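Local coordinates for repressor protein (Enterobacteria phage N15, PDB 2HIN) that probably binds DNA through a helix-turn-helix as a dimeric Cro-type transcriptional repressor of phage N15, at residues R8-V13 / V18-T23. Numbering follows the deposited sequence. Where two conformers were deposited one is given.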
# COMPACT_ATOMS: atom_id res chain seq x y z
N ARG A 8 1.32 -15.71 -9.98
CA ARG A 8 0.11 -16.29 -10.59
C ARG A 8 -0.79 -15.22 -11.19
O ARG A 8 -1.33 -15.40 -12.28
CB ARG A 8 -0.66 -17.05 -9.51
CG ARG A 8 -2.01 -17.64 -9.95
CD ARG A 8 -2.66 -18.37 -8.78
NE ARG A 8 -4.00 -18.91 -9.04
CZ ARG A 8 -5.16 -18.25 -8.94
NH1 ARG A 8 -5.19 -16.97 -8.60
NH2 ARG A 8 -6.30 -18.88 -9.20
N HIS A 9 -0.95 -14.11 -10.49
CA HIS A 9 -1.84 -13.04 -10.94
C HIS A 9 -1.39 -12.46 -12.28
O HIS A 9 -2.20 -12.23 -13.17
CB HIS A 9 -1.90 -11.94 -9.88
CG HIS A 9 -2.81 -10.82 -10.24
ND1 HIS A 9 -4.17 -10.91 -10.14
CD2 HIS A 9 -2.54 -9.58 -10.70
CE1 HIS A 9 -4.71 -9.76 -10.50
NE2 HIS A 9 -3.75 -8.95 -10.89
N PHE A 10 -0.10 -12.17 -12.39
CA PHE A 10 0.42 -11.50 -13.59
C PHE A 10 0.89 -12.48 -14.67
O PHE A 10 1.00 -12.10 -15.83
CB PHE A 10 1.54 -10.53 -13.21
CG PHE A 10 1.04 -9.30 -12.53
CD1 PHE A 10 0.44 -8.30 -13.27
CD2 PHE A 10 1.13 -9.14 -11.17
CE1 PHE A 10 -0.03 -7.14 -12.66
CE2 PHE A 10 0.67 -7.97 -10.57
CZ PHE A 10 0.10 -6.98 -11.34
N GLY A 11 1.20 -13.71 -14.26
CA GLY A 11 1.56 -14.80 -15.18
C GLY A 11 3.01 -15.25 -15.05
O GLY A 11 3.31 -16.44 -15.13
N ASP A 12 3.94 -14.32 -14.92
CA ASP A 12 5.36 -14.65 -14.71
C ASP A 12 6.04 -13.52 -13.96
O ASP A 12 5.41 -12.49 -13.68
CB ASP A 12 6.09 -15.00 -16.03
CG ASP A 12 6.17 -13.86 -17.00
OD1 ASP A 12 6.11 -12.68 -16.60
OD2 ASP A 12 6.34 -14.16 -18.20
N VAL A 13 7.30 -13.73 -13.61
CA VAL A 13 8.02 -12.73 -12.81
C VAL A 13 8.17 -11.42 -13.53
O VAL A 13 7.96 -10.37 -12.92
CB VAL A 13 9.38 -13.25 -12.31
CG1 VAL A 13 10.21 -12.13 -11.70
CG2 VAL A 13 9.14 -14.36 -11.29
N VAL A 18 6.81 -5.63 -13.75
CA VAL A 18 6.25 -4.46 -14.44
C VAL A 18 4.97 -4.02 -13.74
O VAL A 18 4.75 -2.83 -13.50
CB VAL A 18 5.95 -4.76 -15.93
CG1 VAL A 18 5.10 -3.64 -16.55
CG2 VAL A 18 7.24 -4.99 -16.70
N GLY A 19 4.11 -4.96 -13.37
CA GLY A 19 2.83 -4.62 -12.73
C GLY A 19 2.96 -3.90 -11.42
O GLY A 19 2.16 -3.02 -11.09
N VAL A 20 3.98 -4.27 -10.65
CA VAL A 20 4.15 -3.72 -9.32
C VAL A 20 5.30 -2.68 -9.25
O VAL A 20 5.65 -2.20 -8.17
CB VAL A 20 4.34 -4.84 -8.24
CG1 VAL A 20 3.33 -5.98 -8.44
CG2 VAL A 20 5.75 -5.38 -8.25
N GLY A 21 5.91 -2.34 -10.39
CA GLY A 21 6.93 -1.28 -10.39
C GLY A 21 8.23 -1.62 -9.71
O GLY A 21 8.84 -0.74 -9.10
N VAL A 22 8.70 -2.87 -9.83
CA VAL A 22 9.99 -3.28 -9.24
C VAL A 22 10.80 -4.01 -10.29
O VAL A 22 10.34 -4.23 -11.41
CB VAL A 22 9.79 -4.17 -7.99
CG1 VAL A 22 8.98 -3.36 -6.94
CG2 VAL A 22 9.14 -5.51 -8.33
N THR A 23 12.03 -4.36 -9.94
CA THR A 23 12.86 -5.16 -10.83
C THR A 23 12.44 -6.64 -10.76
O THR A 23 11.99 -7.13 -9.72
CB THR A 23 14.35 -5.06 -10.48
OG1 THR A 23 14.54 -5.60 -9.16
CG2 THR A 23 14.88 -3.61 -10.56
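Phe10, in the last turn of helix 3-10, faces Gly19 near the end of helix 13-20, and their CA atoms, 7.3 Å apart, are the closest CA pair between 8-13 and 18-23. The contact is apolar, with no hydrogen bond crossing it. With CG anti to its own carbonyl carbon (chi1 -73°), the Phe10 ring extends across to the second helix, and its far end does the touching. Phe10 CE1 lies 3.8 Å from Gly19 CA and Phe10 CZ 3.9 Å from the same atom, so the ring sits directly against bare backbone. Its other branch meets Val20, where Phe10 CE2 is 3.9 Å from Val20 CG1. On one face of the Phe10 ring lies CD2 of neighbouring His9, 3.5 Å above the plane and over the centre. Glycines with positive phi, Gly11 and Gly21, turn the chain out of each helix, the second in a Schellman motif. Each is followed closely by an N-cap: Asp12 OD1 accepts from Lys15 N, and Thr23 OG1 from Ala26 N. The contact thus ties helix 3-10 to helix 13-20, probably the first helix of the helix-turn-helix, with helix 24-33 following Thr23. Val20 continues inward onto Leu6 of helix 3-10 and Ile44 of helix 38-47, while Val13 packs on Val27 and Tyr28 of helix 24-33.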